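Local structure of lipase aflb (Neosartorya fumigata, 6IDY) at residues R86-T90 against V91-P95; Y136-A139 against E140-R144; G182-G185 against S186-A190; F256-I259 against S260-F263. The protein probably hydrolyses ester bonds of lipids such as triacylglycerols, as a fungal lipase with an alpha/beta-hydrolase core and a bound calcium ion. All blocks are in the same frame, centred on the assembly; numbering follows the deposited sequence.

Interaction 1: residues R86-T90 against V91-P95; sequences REILT and VGLIP
Ile88 meets Leu93 and Ile94 where helix 81-90 ends. Three backbone bonds close this end. Val91 N donates to Glu87 O at 2.9 Å with an N-H...O angle of 163°, the last regular helical bond here. Leu93 N reaches back to Ile88 O at 3.1 Å, nearly straight on to the carbonyl. Gly92 N bonds to Leu89 O at 2.9 Å but comes from well above that carbonyl's plane. The bonds from Leu93 N and Gly92 N, with the positive phi of Gly92 (66°), make a Schellman motif. It turns the chain out of the helix toward Pro95, the N-cap of helix 96-103. The side-chain contacts of Ile88 are apolar. The CD1 of Ile88 touches CD2 of Leu93 at 3.5 Å. The other branch of Ile88, CG2, packs on CG1 of Ile94 at 3.6 Å. Both pairs meet at a slant. With CG of Leu93 anti to its backbone N (chi1 -168°), its CD2 reaches the tip of Ile88. Val91 is set apart from these: its CG2 methyl lies close to a carbonyl oxygen, 3.2 Å from Glu87 O. Outward, Leu93 touches helices 63-73 and 405-412, while Ile94 packs on Leu99 and Leu102. Lys69 NZ donates a hydrogen bond to Val91 O.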
loop_
_atom_site.group_PDB
_atom_site.type_symbol
_atom_site.label_atom_id
_atom_site.label_comp_id
_atom_site.label_asym_id
_atom_site.label_seq_id
_atom_site.Cartn_x
_atom_site.Cartn_y
_atom_site.Cartn_z
ATOM N N ARG A 86 -15.863 8.668 -5.416
ATOM C CA ARG A 86 -16.817 9.627 -5.980
ATOM C C ARG A 86 -16.919 10.894 -5.110
ATOM O O ARG A 86 -16.877 11.999 -5.644
ATOM C CB ARG A 86 -18.202 8.968 -6.141
ATOM C CG ARG A 86 -19.247 9.861 -6.815
ATOM C CD ARG A 86 -20.640 9.632 -6.251
ATOM N NE ARG A 86 -21.428 8.715 -7.076
ATOM C CZ ARG A 86 -21.589 7.420 -6.824
ATOM N NH1 ARG A 86 -21.013 6.865 -5.762
ATOM N NH2 ARG A 86 -22.321 6.666 -7.634
ATOM N N GLU A 87 -17.061 10.728 -3.786
ATOM C CA GLU A 87 -17.240 11.830 -2.833
ATOM C C GLU A 87 -15.999 12.704 -2.638
ATOM O O GLU A 87 -16.151 13.881 -2.314
ATOM C CB GLU A 87 -17.772 11.322 -1.485
ATOM C CG GLU A 87 -19.197 10.793 -1.533
ATOM C CD GLU A 87 -20.236 11.734 -2.114
ATOM O OE1 GLU A 87 -20.283 12.911 -1.692
ATOM O OE2 GLU A 87 -21.004 11.288 -2.997
ATOM N N ILE A 88 -14.788 12.135 -2.852
ATOM C CA ILE A 88 -13.484 12.808 -2.792
ATOM C C ILE A 88 -13.509 14.067 -3.694
ATOM O O ILE A 88 -13.063 15.138 -3.275
ATOM C CB ILE A 88 -12.374 11.773 -3.173
ATOM C CG1 ILE A 88 -11.941 10.908 -1.953
ATOM C CG2 ILE A 88 -11.165 12.369 -3.895
ATOM C CD1 ILE A 88 -11.184 11.575 -0.839
ATOM N N LEU A 89 -14.085 13.942 -4.899
ATOM C CA LEU A 89 -14.209 15.079 -5.807
ATOM C C LEU A 89 -15.440 15.933 -5.530
ATOM O O LEU A 89 -15.360 17.153 -5.669
ATOM C CB LEU A 89 -14.142 14.654 -7.278
ATOM C CG LEU A 89 -12.756 14.283 -7.832
ATOM C CD1 LEU A 89 -12.835 14.004 -9.305
ATOM C CD2 LEU A 89 -11.723 15.398 -7.601
ATOM N N THR A 90 -16.567 15.309 -5.117
ATOM C CA THR A 90 -17.835 15.999 -4.805
ATOM C C THR A 90 -17.637 17.057 -3.705
ATOM O O THR A 90 -18.156 18.168 -3.820
ATOM C CB THR A 90 -18.942 14.977 -4.464
ATOM O OG1 THR A 90 -19.012 14.002 -5.504
ATOM C CG2 THR A 90 -20.320 15.626 -4.284
ATOM N N VAL A 91 -16.853 16.716 -2.667
ATOM C CA VAL A 91 -16.543 17.618 -1.548
ATOM C C VAL A 91 -15.407 18.600 -1.894
ATOM O O VAL A 91 -15.088 19.469 -1.084
ATOM C CB VAL A 91 -16.280 16.868 -0.208
ATOM C CG1 VAL A 91 -17.465 15.988 0.186
ATOM C CG2 VAL A 91 -14.979 16.066 -0.246
ATOM N N GLY A 92 -14.801 18.429 -3.069
ATOM C CA GLY A 92 -13.710 19.265 -3.559
ATOM C C GLY A 92 -12.434 19.158 -2.748
ATOM O O GLY A 92 -11.754 20.161 -2.529
ATOM N N LEU A 93 -12.099 17.943 -2.298
ATOM C CA LEU A 93 -10.902 17.697 -1.493
ATOM C C LEU A 93 -9.596 17.839 -2.294
ATOM O O LEU A 93 -8.585 18.270 -1.735
ATOM C CB LEU A 93 -10.988 16.307 -0.820
ATOM C CG LEU A 93 -9.967 15.980 0.282
ATOM C CD1 LEU A 93 -10.200 16.805 1.519
ATOM C CD2 LEU A 93 -10.047 14.537 0.675
ATOM N N ILE A 94 -9.617 17.491 -3.591
ATOM C CA ILE A 94 -8.406 17.523 -4.402
ATOM C C ILE A 94 -8.296 18.819 -5.207
ATOM O O ILE A 94 -9.113 19.059 -6.099
ATOM C CB ILE A 94 -8.210 16.255 -5.285
ATOM C CG1 ILE A 94 -8.711 14.946 -4.600
ATOM C CG2 ILE A 94 -6.746 16.122 -5.751
ATOM C CD1 ILE A 94 -8.104 14.549 -3.152
ATOM N N PRO A 95 -7.283 19.666 -4.903
ATOM C CA PRO A 95 -7.112 20.895 -5.691
ATOM C C PRO A 95 -6.526 20.593 -7.066
ATOM O O PRO A 95 -5.964 19.512 -7.284
ATOM C CB PRO A 95 -6.192 21.769 -4.830
ATOM C CG PRO A 95 -5.561 20.862 -3.861
ATOM C CD PRO A 95 -6.216 19.514 -3.894
#

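Interaction 2: residues Y136-A139 against E140-R144; sequences YSVA and ENALR
Leu143 packs against both Tyr136 and Val138 on the buried side of this helix start. Its two methyl branches divide the work. CD1 of Leu143 lies over one face of the Tyr136 ring, 4.0 Å from the centroid and set toward the rim, which is a CH-pi contact. CD2 of Leu143 turns to Val138, 3.9 Å from CB of that residue. The CG1 of Val138 stands anti to the backbone N (chi1 -177°). This puts it between two helix residues, 3.8 Å from CG of Leu143 and 3.8 Å from CB of Ala142. Further out, the Tyr136 ring also meets the rings of Tyr126 and Trp246, and Val138 touches Tyr211 of helix 205-223. The other side is looser and more exposed. The side chain of Ala139 is only a methyl, with Asn141 OD1 3.4 Å from its CB. The Asn141 side chain folds back, and OD1 takes a weak bond from Ala142 N. Glu140 makes a long salt bridge to Arg144, but its OE2 is hydrogen-bonded to Tyr214 OH. The backbone joins the two sides. Leu143 N donates to Ala139 O at 3.1 Å, in the carbonyl plane, giving the first turn of helix 140-145. Ala139 is the N-cap, so Val138 and Leu143 are at N' and N4. Their apolar contact across the cap is the pairing of a hydrophobic staple.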
loop_
_atom_site.group_PDB
_atom_site.type_symbol
_atom_site.label_atom_id
_atom_site.label_comp_id
_atom_site.label_asym_id
_atom_site.label_seq_id
_atom_site.Cartn_x
_atom_site.Cartn_y
_atom_site.Cartn_z
ATOM N N TYR A 136 11.376 -18.528 -9.246
ATOM C CA TYR A 136 10.813 -17.317 -9.813
ATOM C C TYR A 136 10.182 -17.675 -11.147
ATOM O O TYR A 136 10.760 -18.451 -11.920
ATOM C CB TYR A 136 11.894 -16.248 -10.031
ATOM C CG TYR A 136 12.360 -15.527 -8.784
ATOM C CD1 TYR A 136 11.557 -14.570 -8.167
ATOM C CD2 TYR A 136 13.647 -15.716 -8.288
ATOM C CE1 TYR A 136 12.008 -13.853 -7.058
ATOM C CE2 TYR A 136 14.112 -14.999 -7.187
ATOM C CZ TYR A 136 13.283 -14.078 -6.566
ATOM O OH TYR A 136 13.737 -13.385 -5.471
ATOM N N SER A 137 9.000 -17.119 -11.423
ATOM C CA SER A 137 8.335 -17.338 -12.709
ATOM C C SER A 137 8.634 -16.138 -13.606
ATOM O O SER A 137 8.556 -16.252 -14.831
ATOM C CB SER A 137 6.832 -17.534 -12.528
ATOM O OG SER A 137 6.195 -16.352 -12.069
ATOM N N VAL A 138 9.005 -14.998 -12.984
ATOM C CA VAL A 138 9.330 -13.728 -13.650
ATOM C C VAL A 138 10.840 -13.673 -13.931
ATOM O O VAL A 138 11.635 -14.085 -13.084
ATOM C CB VAL A 138 8.858 -12.501 -12.804
ATOM C CG1 VAL A 138 9.127 -11.184 -13.525
ATOM C CG2 VAL A 138 7.383 -12.607 -12.446
ATOM N N ALA A 139 11.230 -13.139 -15.105
ATOM C CA ALA A 139 12.637 -12.979 -15.492
ATOM C C ALA A 139 13.320 -11.949 -14.570
ATOM O O ALA A 139 12.660 -11.016 -14.093
ATOM C CB ALA A 139 12.729 -12.528 -16.945
ATOM N N GLU A 140 14.632 -12.132 -14.315
ATOM C CA GLU A 140 15.424 -11.253 -13.446
ATOM C C GLU A 140 15.402 -9.782 -13.896
ATOM O O GLU A 140 15.249 -8.896 -13.052
ATOM C CB GLU A 140 16.866 -11.772 -13.296
ATOM C CG GLU A 140 17.723 -10.960 -12.335
ATOM C CD GLU A 140 19.106 -11.496 -12.015
ATOM O OE1 GLU A 140 19.674 -12.244 -12.846
ATOM O OE2 GLU A 140 19.626 -11.165 -10.925
ATOM N N ASN A 141 15.529 -9.533 -15.211
ATOM C CA ASN A 141 15.530 -8.181 -15.770
ATOM C C ASN A 141 14.231 -7.428 -15.468
ATOM O O ASN A 141 14.294 -6.254 -15.123
ATOM C CB ASN A 141 15.878 -8.179 -17.274
ATOM C CG ASN A 141 14.838 -8.746 -18.222
ATOM O OD1 ASN A 141 13.950 -9.524 -17.854
ATOM N ND2 ASN A 141 14.938 -8.362 -19.486
ATOM N N ALA A 142 13.077 -8.116 -15.543
ATOM C CA ALA A 142 11.762 -7.550 -15.232
ATOM C C ALA A 142 11.619 -7.282 -13.723
ATOM O O ALA A 142 11.087 -6.242 -13.343
ATOM C CB ALA A 142 10.657 -8.489 -15.709
ATOM N N LEU A 143 12.105 -8.210 -12.868
ATOM C CA LEU A 143 12.058 -8.068 -11.406
ATOM C C LEU A 143 12.907 -6.869 -10.957
ATOM O O LEU A 143 12.423 -6.031 -10.193
ATOM C CB LEU A 143 12.557 -9.352 -10.703
ATOM C CG LEU A 143 11.681 -10.602 -10.797
ATOM C CD1 LEU A 143 12.469 -11.830 -10.420
ATOM C CD2 LEU A 143 10.454 -10.497 -9.896
ATOM N N ARG A 144 14.165 -6.785 -11.450
ATOM C CA ARG A 144 15.099 -5.710 -11.109
ATOM C C ARG A 144 14.631 -4.345 -11.644
ATOM O O ARG A 144 14.809 -3.333 -10.959
ATOM C CB ARG A 144 16.510 -6.048 -11.626
ATOM C CG ARG A 144 17.632 -5.207 -11.012
ATOM C CD ARG A 144 18.897 -5.260 -11.854
ATOM N NE ARG A 144 19.456 -6.611 -11.937
ATOM C CZ ARG A 144 20.326 -7.009 -12.858
ATOM N NH1 ARG A 144 20.752 -6.165 -13.790
ATOM N NH2 ARG A 144 20.777 -8.254 -12.855
#

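Interaction 3: residues G182-G185 against S186-A190; sequences GKLG and SAADA
Leu184 O accepts two backbone hydrogen bonds, from Ala187 N and from Ala188 N, each at 2.9 Å. They arrive differently. Ala188 N lies close to the line of the carbonyl, with a C=O...N angle of 167°. Ala187 N stands above the carbonyl plane, 55° out of it. One oxygen thus grips two successive N-H groups as the chain turns. One step earlier, Ser186 N donates to Lys183 O at 3.0 Å, also from above the carbonyl plane, as in a 3-10 turn. The apolar contact lies on the inner side. CG of Leu184 is anti to its backbone N (chi1 180°), and this sets the branched end beside CB of Ala190. CG and CD2 of Leu184 are each 4.0 Å from CB of Ala190. CD1 of Leu184 approaches CB of Ala188 less closely, at 4.3 Å.

The turn lies between helix 173-178 and strand 190-195. It therefore belongs to the beta-alpha-beta crossover that joins strands 161-166 and 190-195 of the alpha/beta-hydrolase sheet. The chain comes back over itself to enter the strand. Asp189 is the centre of an inverse gamma turn, with a weak bond from Ala190 N to Ala188 O. Gly185 has no side chain, and its CA comes within 3.4 Å of Ala190 O.

Farther out, Val163 of strand 161-166 touches both Leu184 and Ala190. Helix 368-379 packs on the turn through Trp371, Val375 and Leu378, and the same helix contributes Ala377 to the calcium site. Lys183 points its amine elsewhere, to a salt bridge with Asp407 and a hydrogen bond with Tyr178 O.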
loop_
_atom_site.group_PDB
_atom_site.type_symbol
_atom_site.label_atom_id
_atom_site.label_comp_id
_atom_site.label_asym_id
_atom_site.label_seq_id
_atom_site.Cartn_x
_atom_site.Cartn_y
_atom_site.Cartn_z
ATOM N N GLY A 182 7.527 8.276 1.338
ATOM C CA GLY A 182 8.664 8.540 0.460
ATOM C C GLY A 182 9.595 9.520 1.166
ATOM O O GLY A 182 10.779 9.612 0.833
ATOM N N LYS A 183 9.049 10.226 2.200
ATOM C CA LYS A 183 9.728 11.202 3.064
ATOM C C LYS A 183 10.173 10.605 4.423
ATOM O O LYS A 183 10.529 11.366 5.327
ATOM C CB LYS A 183 8.818 12.419 3.315
ATOM C CG LYS A 183 8.519 13.273 2.088
ATOM C CD LYS A 183 7.557 14.393 2.453
ATOM C CE LYS A 183 7.188 15.273 1.289
ATOM N NZ LYS A 183 6.086 14.685 0.484
ATOM N N LEU A 184 10.172 9.259 4.567
ATOM C CA LEU A 184 10.575 8.570 5.810
ATOM C C LEU A 184 12.014 8.910 6.258
ATOM O O LEU A 184 12.278 8.984 7.462
ATOM C CB LEU A 184 10.371 7.044 5.678
ATOM C CG LEU A 184 10.739 6.141 6.879
ATOM C CD1 LEU A 184 9.858 6.425 8.101
ATOM C CD2 LEU A 184 10.683 4.674 6.485
ATOM N N GLY A 185 12.896 9.172 5.292
ATOM C CA GLY A 185 14.283 9.572 5.530
ATOM C C GLY A 185 14.414 10.867 6.313
ATOM O O GLY A 185 15.464 11.121 6.908
ATOM N N SER A 186 13.343 11.695 6.332
ATOM C CA SER A 186 13.297 12.952 7.084
ATOM C C SER A 186 12.952 12.692 8.565
ATOM O O SER A 186 13.095 13.596 9.387
ATOM C CB SER A 186 12.258 13.895 6.483
ATOM O OG SER A 186 12.501 14.144 5.109
ATOM N N ALA A 187 12.481 11.469 8.896
ATOM C CA ALA A 187 12.058 11.100 10.250
ATOM C C ALA A 187 12.922 10.021 10.897
ATOM O O ALA A 187 12.998 9.951 12.125
ATOM C CB ALA A 187 10.603 10.652 10.223
ATOM N N ALA A 188 13.538 9.163 10.075
ATOM C CA ALA A 188 14.357 8.032 10.512
ATOM C C ALA A 188 15.636 7.958 9.676
ATOM O O ALA A 188 15.739 8.643 8.650
ATOM C CB ALA A 188 13.559 6.746 10.346
ATOM N N ASP A 189 16.612 7.129 10.117
ATOM C CA ASP A 189 17.860 6.896 9.386
ATOM C C ASP A 189 17.531 5.792 8.365
ATOM O O ASP A 189 17.962 4.638 8.476
ATOM C CB ASP A 189 19.000 6.515 10.351
ATOM C CG ASP A 189 19.386 7.619 11.329
ATOM O OD1 ASP A 189 19.446 8.796 10.909
ATOM O OD2 ASP A 189 19.626 7.304 12.513
ATOM N N ALA A 190 16.682 6.176 7.400
ATOM C CA ALA A 190 16.102 5.342 6.364
ATOM C C ALA A 190 16.435 5.869 4.969
ATOM O O ALA A 190 16.362 7.073 4.718
ATOM C CB ALA A 190 14.595 5.296 6.554
#

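Interaction 4: residues F256-I259 against S260-F263; sequences FIAI and SPDF
Ile259 and Ser260 form the corner where strand 253-259 gives way to a loop. Ile259 turns its CB bond away from the loop, yet its CG2 still lies 3.6 Å from Ser260 N. Ser260 takes positive phi, and this bends the chain sharply. The strand end and the loop run in directions 122° apart. CB of Ser260 stays close to the bend, 3.4 Å from Ile259 O. Its OG is hydrogen-bonded to His361 O.

This strand is an inner one of the alpha/beta-hydrolase sheet, between parallel strands 227-232 and 310-314. The corner is at its C-terminal end, the end from which loops carry the catalytic residues in this fold.

Ala258 fills the inside of the bend. Its methyl meets CG of Pro261 at 3.6 Å, and its carbonyl O lies 3.3 Å from CD of the same ring. Pro261 has no N-H, so its nitrogen cannot donate to the nearby Ile259 O; the contact between the two arms is apolar. The same Ala258 CB is also 3.9 Å from CZ of Phe263. That ring also has Pro261 CB over one face. CZ of Phe256 approaches its edge in plane, 3.8 Å from CZ of Phe263, with the two rings nearly perpendicular (87°). The phenyl of Phe256 extends toward the loop because CG is anti to the backbone N (chi1 171°). Phe256 also touches Thr239, Gln240 and Leu243 of helix 235-245.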
loop_
_atom_site.group_PDB
_atom_site.type_symbol
_atom_site.label_atom_id
_atom_site.label_comp_id
_atom_site.label_asym_id
_atom_site.label_seq_id
_atom_site.Cartn_x
_atom_site.Cartn_y
_atom_site.Cartn_z
ATOM N N PHE A 256 9.368 -5.138 9.265
ATOM C CA PHE A 256 8.298 -5.143 8.283
ATOM C C PHE A 256 7.217 -4.241 8.876
ATOM O O PHE A 256 6.579 -4.611 9.857
ATOM C CB PHE A 256 7.817 -6.592 7.990
ATOM C CG PHE A 256 6.564 -6.821 7.153
ATOM C CD1 PHE A 256 6.042 -5.809 6.347
ATOM C CD2 PHE A 256 5.919 -8.054 7.161
ATOM C CE1 PHE A 256 4.885 -6.022 5.590
ATOM C CE2 PHE A 256 4.765 -8.266 6.399
ATOM C CZ PHE A 256 4.252 -7.247 5.625
ATOM N N ILE A 257 7.089 -3.012 8.347
ATOM C CA ILE A 257 6.088 -2.037 8.797
ATOM C C ILE A 257 4.926 -2.120 7.813
ATOM O O ILE A 257 5.086 -1.826 6.633
ATOM C CB ILE A 257 6.682 -0.604 8.959
ATOM C CG1 ILE A 257 7.867 -0.611 9.960
ATOM C CG2 ILE A 257 5.588 0.407 9.393
ATOM C CD1 ILE A 257 8.995 0.397 9.640
ATOM N N ALA A 258 3.778 -2.590 8.285
ATOM C CA ALA A 258 2.621 -2.805 7.429
ATOM C C ALA A 258 1.482 -1.833 7.708
ATOM O O ALA A 258 0.836 -1.897 8.755
ATOM C CB ALA A 258 2.159 -4.249 7.544
ATOM N N ILE A 259 1.261 -0.909 6.757
ATOM C CA ILE A 259 0.207 0.111 6.823
ATOM C C ILE A 259 -1.057 -0.464 6.187
ATOM O O ILE A 259 -1.013 -0.916 5.037
ATOM C CB ILE A 259 0.656 1.436 6.135
ATOM C CG1 ILE A 259 2.097 1.878 6.573
ATOM C CG2 ILE A 259 -0.376 2.549 6.316
ATOM C CD1 ILE A 259 2.343 2.175 8.124
ATOM N N SER A 260 -2.172 -0.470 6.955
ATOM C CA SER A 260 -3.496 -0.989 6.559
ATOM C C SER A 260 -3.371 -2.365 5.882
ATOM O O SER A 260 -3.881 -2.534 4.768
ATOM C CB SER A 260 -4.205 0.002 5.630
ATOM O OG SER A 260 -4.396 1.251 6.269
ATOM N N PRO A 261 -2.657 -3.351 6.488
ATOM C CA PRO A 261 -2.502 -4.640 5.804
ATOM C C PRO A 261 -3.728 -5.524 5.902
ATOM O O PRO A 261 -4.372 -5.581 6.942
ATOM C CB PRO A 261 -1.301 -5.257 6.508
ATOM C CG PRO A 261 -1.401 -4.731 7.911
ATOM C CD PRO A 261 -1.992 -3.366 7.815
ATOM N N ASP A 262 -4.039 -6.232 4.816
ATOM C CA ASP A 262 -5.185 -7.136 4.793
ATOM C C ASP A 262 -4.693 -8.578 4.782
ATOM O O ASP A 262 -4.917 -9.316 3.821
ATOM C CB ASP A 262 -6.139 -6.790 3.630
ATOM C CG ASP A 262 -5.557 -6.901 2.238
ATOM O OD1 ASP A 262 -4.369 -6.538 2.054
ATOM O OD2 ASP A 262 -6.286 -7.341 1.330
ATOM N N PHE A 263 -4.027 -8.991 5.879
ATOM C CA PHE A 263 -3.453 -10.338 6.026
ATOM C C PHE A 263 -4.482 -11.453 5.986
ATOM O O PHE A 263 -4.107 -12.612 5.794
ATOM C CB PHE A 263 -2.566 -10.457 7.277
ATOM C CG PHE A 263 -1.344 -9.575 7.261
ATOM C CD1 PHE A 263 -0.369 -9.726 6.280
ATOM C CD2 PHE A 263 -1.137 -8.629 8.257
ATOM C CE1 PHE A 263 0.772 -8.917 6.275
ATOM C CE2 PHE A 263 0.030 -7.859 8.280
ATOM C CZ PHE A 263 0.962 -7.988 7.276
#

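Followed from the N terminus, the four contacts come in series. None nests within or crosses another, and each closes its own local turn. Interaction 1 turns helix 81-90 toward helix 96-103, among the helices outside the sheet. Interaction 2 starts helix 140-145 on the opposite side of the chain's centre; the centres of interactions 1 and 2 are about 39 Å apart. Interaction 3 returns the chain from helix 173-178 into strand 190-195. Interaction 4 leaves strand 253-259 and is the most central. Interactions 3 and 4 lie at ends of strands of one sheet, their nearest atoms about 6 Å apart without touching. Residues 182-190 lead into a strand, whereas residues 256-263 lead out of one.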